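Local coordinates for protein tyrosyl-tRNA synthetase (Archaeoglobus fulgidus, PDB 2CYB) that binds L-tyrosine and probably charges tRNA(Tyr) with it in two steps, activating the amino acid with ATP before transferring it, at residues T11-E16 and I254-I259; E20-Q25 and S198-H203; D58-G63 and E104-F109; S113-S118 and A167-D172. All coordinates share one frame; numbering follows the deposited sequence.

In the fold
From the N terminus, the loop 11-16 comes first; its partner lies on helix 250-263, so contact 1 closes the longest loop and encloses the other three. Contact 2 follows, joining helix 20-28 to strand 200-204, and within its loop sit contacts 3 and 4 in series: helix 47-61 with the approach to strand 108-111, then the loop after that strand with the end of helix 154-168. No pair crosses. Neighbours are stitched together by E15 N to H203 O (contacts 1 and 2), the R12-D58 salt bridge (1 and 3) and V200 N to D172 O (2 and 4). Contacts 2 to 4 belong to the Rossmann-fold core; contact 1 joins it to the later helices.

Contact 1: T11-E16 and I254-I259; sequences TRNAEE and IAKYHI
The CA of N13, third residue of the type II turn T11-A14, comes within 6.8 Å of the CA of Y257 on helix 250-263, at a place where the helix widens into a pi-type turn. N13 takes the positive phi of the turn (63°), and its side chain extends from the loop to the helix. The amide does most of the work. ND2 donates to the backbone O of K256 over 3.1 Å, a bent bond that reaches the oxygen from above the carbonyl plane. The same nitrogen donates to a water 2.9 Å from ND2, which passes the link on to the backbone O of Y257, so two successive carbonyls of the helix are read by one amide group. At its other end OD1 accepts from a second water, itself bound by NZ of K256, while CE of K256 lies 3.2 Å from OD1. The lysine is extended until its last torsion, where it bends at chi4 (61°). N13 and K256 run past one another in opposite directions. Beside them N13 CB meets the edge of the Y257 ring, 3.5 Å from CE1, with amide and ring planes 63° apart. CD of K256 lies over one face of that ring, toward its rim. Y257 also packs on M51 of helix 47-61. An asparagine in the left-handed helical region of a type II turn thereby docks, directly and through water, on a helix following the KMSKS region, tying the loop ahead of edge strand 16-18 of the Rossmann core to the C-terminal helices.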
loop_
_atom_site.group_PDB
_atom_site.type_symbol
_atom_site.label_atom_id
_atom_site.label_comp_id
_atom_site.label_asym_id
_atom_site.label_seq_id
_atom_site.Cartn_x
_atom_site.Cartn_y
_atom_site.Cartn_z
ATOM N N THR A 11 1.116 6.689 34.280
ATOM C CA THR A 11 0.192 7.658 33.720
ATOM C C THR A 11 0.588 9.109 33.915
ATOM O O THR A 11 -0.103 10.004 33.431
ATOM C CB THR A 11 -1.211 7.454 34.284
ATOM O OG1 THR A 11 -1.171 7.557 35.711
ATOM C CG2 THR A 11 -1.729 6.084 33.901
ATOM N N ARG A 12 1.693 9.344 34.617
ATOM C CA ARG A 12 2.149 10.711 34.856
ATOM C C ARG A 12 2.386 11.420 33.531
ATOM O O ARG A 12 3.086 10.904 32.651
ATOM C CB ARG A 12 3.449 10.722 35.666
ATOM C CG ARG A 12 3.988 12.134 35.945
ATOM C CD ARG A 12 5.233 12.100 36.832
ATOM N NE ARG A 12 6.389 11.506 36.163
ATOM C CZ ARG A 12 7.524 11.186 36.778
ATOM N NH1 ARG A 12 8.534 10.652 36.097
ATOM N NH2 ARG A 12 7.651 11.391 38.083
ATOM N N ASN A 13 1.791 12.598 33.401
ATOM C CA ASN A 13 1.928 13.408 32.204
ATOM C C ASN A 13 1.377 12.763 30.940
ATOM O O ASN A 13 1.715 13.172 29.832
ATOM C CB ASN A 13 3.392 13.787 31.994
ATOM C CG ASN A 13 3.872 14.819 33.007
ATOM O OD1 ASN A 13 3.071 15.572 33.562
ATOM N ND2 ASN A 13 5.174 14.865 33.237
ATOM N N ALA A 14 0.537 11.751 31.104
ATOM C CA ALA A 14 -0.070 11.110 29.947
ATOM C C ALA A 14 -1.375 11.844 29.711
ATOM O O ALA A 14 -2.064 12.215 30.660
ATOM C CB ALA A 14 -0.343 9.635 30.223
ATOM N N GLU A 15 -1.721 12.067 28.453
ATOM C CA GLU A 15 -2.966 12.753 28.151
ATOM C C GLU A 15 -4.135 11.775 28.141
ATOM O O GLU A 15 -5.262 12.126 28.495
ATOM C CB GLU A 15 -2.871 13.456 26.796
ATOM C CG GLU A 15 -4.171 14.116 26.362
ATOM C CD GLU A 15 -4.021 14.945 25.104
ATOM O OE1 GLU A 15 -5.056 15.389 24.561
ATOM O OE2 GLU A 15 -2.873 15.156 24.660
ATOM N N GLU A 16 -3.863 10.540 27.745
ATOM C CA GLU A 16 -4.909 9.536 27.670
ATOM C C GLU A 16 -4.345 8.132 27.773
ATOM O O GLU A 16 -3.205 7.878 27.384
ATOM C CB GLU A 16 -5.663 9.686 26.345
ATOM C CG GLU A 16 -6.662 8.581 26.048
ATOM C CD GLU A 16 -7.220 8.661 24.637
ATOM O OE1 GLU A 16 -6.425 8.593 23.672
ATOM O OE2 GLU A 16 -8.455 8.788 24.494
ATOM N N ILE A 254 8.119 22.646 29.569
ATOM C CA ILE A 254 9.440 22.055 29.722
ATOM C C ILE A 254 9.658 21.698 31.191
ATOM O O ILE A 254 10.252 20.669 31.509
ATOM C CB ILE A 254 10.550 23.007 29.236
ATOM C CG1 ILE A 254 10.378 23.258 27.733
ATOM C CG2 ILE A 254 11.926 22.400 29.524
ATOM C CD1 ILE A 254 11.380 24.253 27.153
ATOM N N ALA A 255 9.178 22.548 32.092
ATOM C CA ALA A 255 9.327 22.256 33.512
ATOM C C ALA A 255 8.528 20.997 33.861
ATOM O O ALA A 255 9.029 20.093 34.531
ATOM C CB ALA A 255 8.827 23.429 34.345
ATOM N N LYS A 256 7.287 20.950 33.393
ATOM C CA LYS A 256 6.398 19.830 33.667
ATOM C C LYS A 256 6.815 18.484 33.077
ATOM O O LYS A 256 6.844 17.474 33.783
ATOM C CB LYS A 256 4.981 20.162 33.187
ATOM C CG LYS A 256 3.937 19.095 33.526
ATOM C CD LYS A 256 2.571 19.450 32.944
ATOM C CE LYS A 256 1.523 18.393 33.266
ATOM N NZ LYS A 256 1.316 18.242 34.738
ATOM N N TYR A 257 7.156 18.472 31.792
ATOM C CA TYR A 257 7.501 17.227 31.107
ATOM C C TYR A 257 8.951 16.766 31.117
ATOM O O TYR A 257 9.216 15.563 31.048
ATOM C CB TYR A 257 7.004 17.306 29.662
ATOM C CG TYR A 257 5.509 17.500 29.571
ATOM C CD1 TYR A 257 4.632 16.491 29.980
ATOM C CD2 TYR A 257 4.966 18.706 29.138
ATOM C CE1 TYR A 257 3.256 16.685 29.971
ATOM C CE2 TYR A 257 3.594 18.912 29.122
ATOM C CZ TYR A 257 2.743 17.897 29.545
ATOM O OH TYR A 257 1.390 18.108 29.569
ATOM N N HIS A 258 9.895 17.693 31.214
ATOM C CA HIS A 258 11.297 17.289 31.188
ATOM C C HIS A 258 12.094 17.483 32.471
ATOM O O HIS A 258 12.777 16.569 32.931
ATOM C CB HIS A 258 12.026 18.011 30.043
ATOM C CG HIS A 258 11.356 17.861 28.710
ATOM N ND1 HIS A 258 10.388 18.732 28.259
ATOM C CD2 HIS A 258 11.479 16.909 27.754
ATOM C CE1 HIS A 258 9.942 18.324 27.084
ATOM N NE2 HIS A 258 10.586 17.219 26.756
ATOM N N ILE A 259 12.011 18.673 33.052
ATOM C CA ILE A 259 12.795 18.963 34.242
ATOM C C ILE A 259 12.353 18.272 35.527
ATOM O O ILE A 259 13.141 17.549 36.138
ATOM C CB ILE A 259 12.875 20.483 34.465
ATOM C CG1 ILE A 259 13.389 21.152 33.179
ATOM C CG2 ILE A 259 13.827 20.791 35.620
ATOM C CD1 ILE A 259 13.227 22.667 33.150
HETATM O O HOH W 1 7.063 13.658 31.349
HETATM O O HOH W 2 3.324 16.682 36.066
#

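Contact 2: E20-Q25 and S198-H203; sequences EEELRQ and SPVCLH
V200 straddles the helix-facing side of its strand because chi1 is -177°: CG1 stands anti to the backbone N and leans on L23, whereas CG2, anti to the carbonyl carbon, is turned to E22. On the helix, E22 carries its CG away from the carbonyl carbon (chi1 -76°) and then runs out extended; E22 and V200 slide past each other in opposite directions. This is helix-on-sheet packing in the Rossmann fold: helix 20-28, just after edge strand 16-18, lies against strand 200-204, and the CA atoms of L23 and V200 approach to 6.4 Å. C201 points away from this helix, to H184 of helix 181-190, so helices pack on both sides of the strand. No hydrogen bond crosses the contact; it is held by apolar surfaces. CB of E22 rests 4.0 Å from CG2 of V200, and CB of L23 lies 4.2 Å from CG1 of V200. L23 also packs on L7 of helix 3-11, while V200 is also packed against L173 of the adjacent parallel strand. The polar end of E22 is directed to a third party: OE1 forms a salt bridge with R188 of helix 181-190, and NH1 of that arginine also donates to the backbone O of P199. R188 therefore links the glutamate to the residue just ahead of the strand, and the nearby positive charge would tend to keep the carboxylate ionised. The side chain of P199 is about 7 Å from that of the tyrosine-binding Y36. Against the strand, CG2 of V200 also meets OE1 of E22 at 4.0 Å.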
loop_
_atom_site.group_PDB
_atom_site.type_symbol
_atom_site.label_atom_id
_atom_site.label_comp_id
_atom_site.label_asym_id
_atom_site.label_seq_id
_atom_site.Cartn_x
_atom_site.Cartn_y
_atom_site.Cartn_z
ATOM N N GLU A 20 -7.645 2.578 30.974
ATOM C CA GLU A 20 -7.114 2.527 32.335
ATOM C C GLU A 20 -7.200 1.112 32.926
ATOM O O GLU A 20 -6.215 0.572 33.438
ATOM C CB GLU A 20 -7.886 3.501 33.234
ATOM C CG GLU A 20 -7.641 4.979 32.949
ATOM C CD GLU A 20 -6.315 5.475 33.499
ATOM O OE1 GLU A 20 -6.086 5.337 34.720
ATOM O OE2 GLU A 20 -5.504 6.009 32.715
ATOM N N GLU A 21 -8.387 0.522 32.857
ATOM C CA GLU A 21 -8.607 -0.815 33.397
ATOM C C GLU A 21 -7.668 -1.834 32.759
ATOM O O GLU A 21 -7.062 -2.650 33.459
ATOM C CB GLU A 21 -10.069 -1.220 33.189
ATOM C CG GLU A 21 -11.051 -0.192 33.745
ATOM C CD GLU A 21 -12.507 -0.584 33.558
ATOM O OE1 GLU A 21 -12.924 -0.807 32.402
ATOM O OE2 GLU A 21 -13.236 -0.664 34.571
ATOM N N GLU A 22 -7.543 -1.776 31.432
ATOM C CA GLU A 22 -6.667 -2.688 30.701
ATOM C C GLU A 22 -5.235 -2.546 31.193
ATOM O O GLU A 22 -4.524 -3.538 31.365
ATOM C CB GLU A 22 -6.727 -2.397 29.196
ATOM C CG GLU A 22 -7.983 -2.905 28.500
ATOM C CD GLU A 22 -8.113 -2.387 27.072
ATOM O OE1 GLU A 22 -7.068 -2.186 26.417
ATOM O OE2 GLU A 22 -9.257 -2.193 26.602
ATOM N N LEU A 23 -4.813 -1.307 31.419
ATOM C CA LEU A 23 -3.463 -1.043 31.897
ATOM C C LEU A 23 -3.269 -1.673 33.274
ATOM O O LEU A 23 -2.234 -2.282 33.548
ATOM C CB LEU A 23 -3.216 0.468 31.971
ATOM C CG LEU A 23 -1.932 0.939 32.651
ATOM C CD1 LEU A 23 -0.715 0.292 32.000
ATOM C CD2 LEU A 23 -1.857 2.455 32.569
ATOM N N ARG A 24 -4.267 -1.516 34.137
ATOM C CA ARG A 24 -4.189 -2.083 35.480
ATOM C C ARG A 24 -4.093 -3.604 35.398
ATOM O O ARG A 24 -3.131 -4.197 35.884
ATOM C CB ARG A 24 -5.414 -1.687 36.313
ATOM C CG ARG A 24 -5.400 -2.267 37.734
ATOM C CD ARG A 24 -6.701 -1.996 38.482
ATOM N NE ARG A 24 -6.817 -0.621 38.961
ATOM C CZ ARG A 24 -6.086 -0.105 39.948
ATOM N NH1 ARG A 24 -6.264 1.159 40.316
ATOM N NH2 ARG A 24 -5.181 -0.848 40.569
ATOM N N GLN A 25 -5.082 -4.234 34.771
ATOM C CA GLN A 25 -5.064 -5.684 34.656
ATOM C C GLN A 25 -3.824 -6.185 33.926
ATOM O O GLN A 25 -3.373 -7.302 34.157
ATOM C CB GLN A 25 -6.346 -6.194 33.985
ATOM C CG GLN A 25 -6.811 -5.430 32.769
ATOM C CD GLN A 25 -8.218 -5.830 32.343
ATOM O OE1 GLN A 25 -8.489 -7.004 32.080
ATOM N NE2 GLN A 25 -9.119 -4.855 32.277
ATOM N N SER A 198 -5.502 -6.878 21.046
ATOM C CA SER A 198 -5.697 -5.440 20.948
ATOM C C SER A 198 -4.748 -4.828 21.977
ATOM O O SER A 198 -4.764 -5.209 23.146
ATOM C CB SER A 198 -7.150 -5.091 21.271
ATOM O OG SER A 198 -7.390 -3.703 21.125
ATOM N N PRO A 199 -3.901 -3.879 21.556
ATOM C CA PRO A 199 -2.956 -3.256 22.484
ATOM C C PRO A 199 -3.516 -2.173 23.387
ATOM O O PRO A 199 -4.493 -1.488 23.052
ATOM C CB PRO A 199 -1.895 -2.693 21.551
ATOM C CG PRO A 199 -2.737 -2.207 20.404
ATOM C CD PRO A 199 -3.693 -3.374 20.186
ATOM N N VAL A 200 -2.891 -2.039 24.549
ATOM C CA VAL A 200 -3.250 -0.995 25.488
ATOM C C VAL A 200 -2.449 0.174 24.916
ATOM O O VAL A 200 -1.323 -0.020 24.444
ATOM C CB VAL A 200 -2.739 -1.314 26.905
ATOM C CG1 VAL A 200 -3.196 -0.240 27.878
ATOM C CG2 VAL A 200 -3.232 -2.694 27.341
ATOM N N CYS A 201 -3.021 1.372 24.933
ATOM C CA CYS A 201 -2.328 2.536 24.395
ATOM C C CYS A 201 -2.190 3.662 25.420
ATOM O O CYS A 201 -3.118 3.942 26.182
ATOM C CB CYS A 201 -3.070 3.054 23.164
ATOM S SG CYS A 201 -3.318 1.778 21.898
ATOM N N LEU A 202 -1.019 4.290 25.436
ATOM C CA LEU A 202 -0.752 5.408 26.337
ATOM C C LEU A 202 -0.346 6.581 25.455
ATOM O O LEU A 202 0.643 6.509 24.731
ATOM C CB LEU A 202 0.379 5.062 27.308
ATOM C CG LEU A 202 0.690 6.127 28.370
ATOM C CD1 LEU A 202 1.376 5.479 29.555
ATOM C CD2 LEU A 202 1.560 7.229 27.778
ATOM N N HIS A 203 -1.112 7.661 25.509
ATOM C CA HIS A 203 -0.821 8.816 24.673
ATOM C C HIS A 203 -0.299 10.022 25.436
ATOM O O HIS A 203 -0.827 10.390 26.483
ATOM C CB HIS A 203 -2.071 9.205 23.898
ATOM C CG HIS A 203 -2.573 8.124 22.991
ATOM N ND1 HIS A 203 -3.914 7.862 22.814
ATOM C CD2 HIS A 203 -1.910 7.248 22.201
ATOM C CE1 HIS A 203 -4.057 6.869 21.954
ATOM N NE2 HIS A 203 -2.857 6.480 21.567
#

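Contact 3: D58-G63 and E104-F109; sequences DLQEAG and ESRAKF
Q60, in the last turn of helix 47-61, meets R106, in the loop that leads into strand 108-111, and the two side chains cross at about a right angle. The setting is the Rossmann core: helix 47-61, whose first turn belongs to the HIGH region, is the connection between parallel strands 34-39 and 65-70, and strand 108-111 is the next parallel strand, at the edge of the sheet. Van der Waals contact comes first. The glutamine leaves the helix with CG anti to its own N (chi1 -169°) and then bends at chi2 (-75°), which lays CG against the base of the arginine, 3.8 Å from CB of R106, and brings the amide up to the arginine's extended chain, with CD of Q60 and CD of R106 3.9 Å apart. The Q60 side chain rests on I66 as well, and A107 touches the same isoleucine. Polar approach forms the second group. The amide of Q60 comes close to the guanidinium of R106, its CD standing 3.2 Å from NH1, and the two planes are inclined by 36°. NE of R106 also has a long, weak ion pair with D103. Backbone bonds make the third group: the helix ends in a Schellman motif, in which G63, at positive phi, is the C-prime residue and its N reaches the O of Q60 over 3.2 Å. The residue bearing the contact is thus also the one whose carbonyl receives part of the helix's closing bonds. CG of Q60 also lies 3.6 Å from the backbone O of R106.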
loop_
_atom_site.group_PDB
_atom_site.type_symbol
_atom_site.label_atom_id
_atom_site.label_comp_id
_atom_site.label_asym_id
_atom_site.label_seq_id
_atom_site.Cartn_x
_atom_site.Cartn_y
_atom_site.Cartn_z
ATOM N N ASP A 58 9.940 6.131 32.387
ATOM C CA ASP A 58 8.996 5.961 33.487
ATOM C C ASP A 58 8.569 4.493 33.482
ATOM O O ASP A 58 8.592 3.824 34.510
ATOM C CB ASP A 58 7.736 6.820 33.288
ATOM C CG ASP A 58 8.000 8.318 33.402
ATOM O OD1 ASP A 58 7.066 9.104 33.106
ATOM O OD2 ASP A 58 9.119 8.709 33.790
ATOM N N LEU A 59 8.179 3.999 32.310
ATOM C CA LEU A 59 7.722 2.616 32.160
ATOM C C LEU A 59 8.767 1.584 32.555
ATOM O O LEU A 59 8.446 0.573 33.191
ATOM C CB LEU A 59 7.265 2.369 30.713
ATOM C CG LEU A 59 5.878 2.926 30.385
ATOM C CD1 LEU A 59 5.727 3.151 28.881
ATOM C CD2 LEU A 59 4.822 1.969 30.903
ATOM N N GLN A 60 10.013 1.831 32.175
ATOM C CA GLN A 60 11.106 0.924 32.509
ATOM C C GLN A 60 11.295 0.922 34.032
ATOM O O GLN A 60 11.600 -0.109 34.638
ATOM C CB GLN A 60 12.381 1.384 31.796
ATOM C CG GLN A 60 13.543 0.407 31.839
ATOM C CD GLN A 60 14.228 0.376 33.187
ATOM O OE1 GLN A 60 14.618 1.416 33.713
ATOM N NE2 GLN A 60 14.384 -0.818 33.751
ATOM N N GLU A 61 11.092 2.083 34.647
ATOM C CA GLU A 61 11.226 2.209 36.095
ATOM C C GLU A 61 10.083 1.476 36.783
ATOM O O GLU A 61 10.220 1.023 37.920
ATOM C CB GLU A 61 11.212 3.685 36.506
ATOM C CG GLU A 61 11.304 3.903 38.003
ATOM C CD GLU A 61 11.324 5.371 38.380
ATOM O OE1 GLU A 61 11.348 5.672 39.594
ATOM O OE2 GLU A 61 11.316 6.224 37.464
ATOM N N ALA A 62 8.953 1.364 36.090
ATOM C CA ALA A 62 7.788 0.681 36.630
ATOM C C ALA A 62 7.804 -0.817 36.319
ATOM O O ALA A 62 6.807 -1.503 36.528
ATOM C CB ALA A 62 6.510 1.316 36.094
ATOM N N GLY A 63 8.921 -1.314 35.796
ATOM C CA GLY A 63 9.022 -2.738 35.514
ATOM C C GLY A 63 8.774 -3.253 34.105
ATOM O O GLY A 63 8.888 -4.457 33.869
ATOM N N GLU A 104 21.235 0.529 26.386
ATOM C CA GLU A 104 20.913 -0.811 25.913
ATOM C C GLU A 104 20.702 -1.892 26.968
ATOM O O GLU A 104 20.504 -3.058 26.633
ATOM C CB GLU A 104 21.965 -1.256 24.899
ATOM C CG GLU A 104 21.913 -0.440 23.619
ATOM C CD GLU A 104 22.823 -0.974 22.540
ATOM O OE1 GLU A 104 24.055 -0.809 22.657
ATOM O OE2 GLU A 104 22.301 -1.568 21.575
ATOM N N SER A 105 20.740 -1.510 28.240
ATOM C CA SER A 105 20.507 -2.468 29.310
ATOM C C SER A 105 19.080 -2.253 29.801
ATOM O O SER A 105 18.512 -3.102 30.485
ATOM C CB SER A 105 21.492 -2.253 30.462
ATOM O OG SER A 105 21.222 -1.046 31.152
ATOM N N ARG A 106 18.506 -1.108 29.436
ATOM C CA ARG A 106 17.144 -0.765 29.827
ATOM C C ARG A 106 16.170 -0.803 28.647
ATOM O O ARG A 106 14.957 -0.884 28.840
ATOM C CB ARG A 106 17.109 0.631 30.462
ATOM C CG ARG A 106 17.866 0.752 31.778
ATOM C CD ARG A 106 17.640 2.122 32.416
ATOM N NE ARG A 106 18.276 2.255 33.728
ATOM C CZ ARG A 106 17.989 1.504 34.789
ATOM N NH1 ARG A 106 17.071 0.550 34.711
ATOM N NH2 ARG A 106 18.619 1.710 35.937
ATOM N N ALA A 107 16.700 -0.748 27.429
ATOM C CA ALA A 107 15.853 -0.761 26.241
ATOM C C ALA A 107 16.470 -1.523 25.066
ATOM O O ALA A 107 17.686 -1.519 24.877
ATOM C CB ALA A 107 15.544 0.670 25.822
ATOM N N LYS A 108 15.613 -2.166 24.278
ATOM C CA LYS A 108 16.046 -2.930 23.111
ATOM C C LYS A 108 15.729 -2.154 21.839
ATOM O O LYS A 108 14.561 -1.885 21.548
ATOM C CB LYS A 108 15.327 -4.280 23.074
ATOM C CG LYS A 108 15.699 -5.168 21.888
ATOM C CD LYS A 108 14.952 -6.497 21.951
ATOM C CE LYS A 108 15.467 -7.495 20.926
ATOM N NZ LYS A 108 15.279 -7.022 19.529
ATOM N N PHE A 109 16.763 -1.795 21.083
ATOM C CA PHE A 109 16.563 -1.063 19.842
ATOM C C PHE A 109 16.357 -2.020 18.676
ATOM O O PHE A 109 17.092 -2.998 18.517
ATOM C CB PHE A 109 17.751 -0.136 19.558
ATOM C CG PHE A 109 17.875 1.001 20.535
ATOM C CD1 PHE A 109 18.350 0.782 21.825
ATOM C CD2 PHE A 109 17.467 2.284 20.180
ATOM C CE1 PHE A 109 18.410 1.821 22.749
ATOM C CE2 PHE A 109 17.521 3.332 21.094
ATOM C CZ PHE A 109 17.992 3.103 22.382
#

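Contact 4: S113-S118 and A167-D172; sequences SEYQLS and AHLGVD
The Y115 ring is approached obliquely by H168, the last residue of helix 154-168, and L169 just after it, while CG of its own neighbour Q116 sits over one face, 3.6 Å above the plane and toward the rim. Y121 of helix 119-131 adds edge-to-face ring contacts with both Y115 and H168. Across the contact the two flanks of the phenol have different partners: CE2 of Y115 lies 4.0 Å from CB of H168, and CE1 of Y115 lies 3.8 Å from CD2 of L169. The leucine also reaches the hydroxyl end, with CD1 of L169 3.6 Å from OH of Y115; these two side chains cross at about a right angle. Y115 gets there through a chi1 of 65°, which puts CG between the backbone N and the carbonyl carbon. All this lies next to the amino-acid pocket of the Rossmann fold, where the loop after edge strand 108-111 meets the helix carrying D165. L169 packs on the tyrosine-binding Y36, and D165, another residue of that site, accepts a hydrogen bond from NE2 of Q116 and a weak one from OH of Y115, so the loop forms a second shell about it. The imidazole of H168 uses NE2 to bind D124. The loop is held in shape by a type I turn from Y115 to S118: the O of Y115 receives the backbone N of S118 at 3.2 Å and its OG at 2.9 Å, the latter in the carbonyl plane. S118 is the N-cap of helix 119-131. Helix 154-168 closes in a Schellman motif, with G170 N bonded to A167 O.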
loop_
_atom_site.group_PDB
_atom_site.type_symbol
_atom_site.label_atom_id
_atom_site.label_comp_id
_atom_site.label_asym_id
_atom_site.label_seq_id
_atom_site.Cartn_x
_atom_site.Cartn_y
_atom_site.Cartn_z
ATOM N N SER A 113 13.418 -2.355 9.248
ATOM C CA SER A 113 13.829 -3.202 8.132
ATOM C C SER A 113 14.263 -4.607 8.566
ATOM O O SER A 113 14.374 -5.503 7.736
ATOM C CB SER A 113 14.952 -2.525 7.337
ATOM O OG SER A 113 15.999 -2.077 8.182
ATOM N N GLU A 114 14.499 -4.799 9.862
ATOM C CA GLU A 114 14.906 -6.108 10.389
ATOM C C GLU A 114 13.835 -7.190 10.231
ATOM O O GLU A 114 14.151 -8.382 10.146
ATOM C CB GLU A 114 15.241 -6.009 11.881
ATOM C CG GLU A 114 16.572 -5.386 12.232
ATOM C CD GLU A 114 16.801 -5.362 13.744
ATOM O OE1 GLU A 114 16.480 -6.372 14.408
ATOM O OE2 GLU A 114 17.302 -4.344 14.268
ATOM N N TYR A 115 12.570 -6.782 10.210
ATOM C CA TYR A 115 11.480 -7.738 10.092
ATOM C C TYR A 115 10.324 -7.292 9.194
ATOM O O TYR A 115 9.483 -8.108 8.832
ATOM C CB TYR A 115 10.909 -8.036 11.478
ATOM C CG TYR A 115 10.258 -6.821 12.110
ATOM C CD1 TYR A 115 11.019 -5.877 12.802
ATOM C CD2 TYR A 115 8.884 -6.596 11.979
ATOM C CE1 TYR A 115 10.427 -4.733 13.359
ATOM C CE2 TYR A 115 8.282 -5.455 12.525
ATOM C CZ TYR A 115 9.059 -4.531 13.214
ATOM O OH TYR A 115 8.466 -3.405 13.762
ATOM N N GLN A 116 10.268 -6.011 8.842
ATOM C CA GLN A 116 9.155 -5.520 8.023
ATOM C C GLN A 116 9.142 -5.962 6.558
ATOM O O GLN A 116 8.217 -5.624 5.822
ATOM C CB GLN A 116 9.073 -3.992 8.115
ATOM C CG GLN A 116 8.781 -3.529 9.524
ATOM C CD GLN A 116 8.881 -2.021 9.700
ATOM O OE1 GLN A 116 9.678 -1.351 9.043
ATOM N NE2 GLN A 116 8.082 -1.488 10.608
ATOM N N LEU A 117 10.159 -6.709 6.131
ATOM C CA LEU A 117 10.197 -7.203 4.754
ATOM C C LEU A 117 10.091 -8.720 4.753
ATOM O O LEU A 117 10.179 -9.358 3.700
ATOM C CB LEU A 117 11.490 -6.780 4.053
ATOM C CG LEU A 117 11.696 -5.286 3.779
ATOM C CD1 LEU A 117 13.031 -5.079 3.075
ATOM C CD2 LEU A 117 10.555 -4.754 2.916
ATOM N N SER A 118 9.901 -9.299 5.934
ATOM C CA SER A 118 9.783 -10.752 6.062
ATOM C C SER A 118 8.447 -11.224 5.487
ATOM O O SER A 118 7.469 -10.480 5.486
ATOM C CB SER A 118 9.906 -11.172 7.530
ATOM O OG SER A 118 8.745 -10.844 8.268
ATOM N N ALA A 167 1.975 -5.840 16.995
ATOM C CA ALA A 167 1.847 -7.295 17.075
ATOM C C ALA A 167 3.166 -8.030 16.867
ATOM O O ALA A 167 3.506 -8.936 17.627
ATOM C CB ALA A 167 0.833 -7.780 16.058
ATOM N N HIS A 168 3.912 -7.648 15.838
ATOM C CA HIS A 168 5.170 -8.324 15.553
ATOM C C HIS A 168 6.291 -8.088 16.559
ATOM O O HIS A 168 7.229 -8.881 16.628
ATOM C CB HIS A 168 5.625 -7.991 14.130
ATOM C CG HIS A 168 4.835 -8.706 13.076
ATOM N ND1 HIS A 168 5.339 -9.769 12.362
ATOM C CD2 HIS A 168 3.555 -8.546 12.662
ATOM C CE1 HIS A 168 4.403 -10.237 11.552
ATOM N NE2 HIS A 168 3.311 -9.512 11.715
ATOM N N LEU A 169 6.201 -7.013 17.340
ATOM C CA LEU A 169 7.215 -6.743 18.354
ATOM C C LEU A 169 6.749 -7.279 19.716
ATOM O O LEU A 169 7.421 -7.092 20.736
ATOM C CB LEU A 169 7.496 -5.234 18.441
ATOM C CG LEU A 169 8.167 -4.612 17.209
ATOM C CD1 LEU A 169 8.146 -3.088 17.327
ATOM C CD2 LEU A 169 9.595 -5.121 17.074
ATOM N N GLY A 170 5.591 -7.938 19.726
ATOM C CA GLY A 170 5.059 -8.493 20.962
ATOM C C GLY A 170 4.816 -7.424 22.008
ATOM O O GLY A 170 5.067 -7.620 23.194
ATOM N N VAL A 171 4.305 -6.287 21.559
ATOM C CA VAL A 171 4.039 -5.158 22.436
ATOM C C VAL A 171 2.680 -5.229 23.128
ATOM O O VAL A 171 1.670 -5.562 22.510
ATOM C CB VAL A 171 4.168 -3.836 21.630
ATOM C CG1 VAL A 171 3.604 -2.659 22.412
ATOM C CG2 VAL A 171 5.626 -3.602 21.295
ATOM N N ASP A 172 2.672 -4.928 24.425
ATOM C CA ASP A 172 1.447 -4.936 25.217
ATOM C C ASP A 172 0.913 -3.520 25.360
ATOM O O ASP A 172 -0.299 -3.305 25.424
ATOM C CB ASP A 172 1.717 -5.517 26.608
ATOM C CG ASP A 172 2.217 -6.939 26.547
ATOM O OD1 ASP A 172 3.361 -7.199 26.983
ATOM O OD2 ASP A 172 1.459 -7.796 26.047
#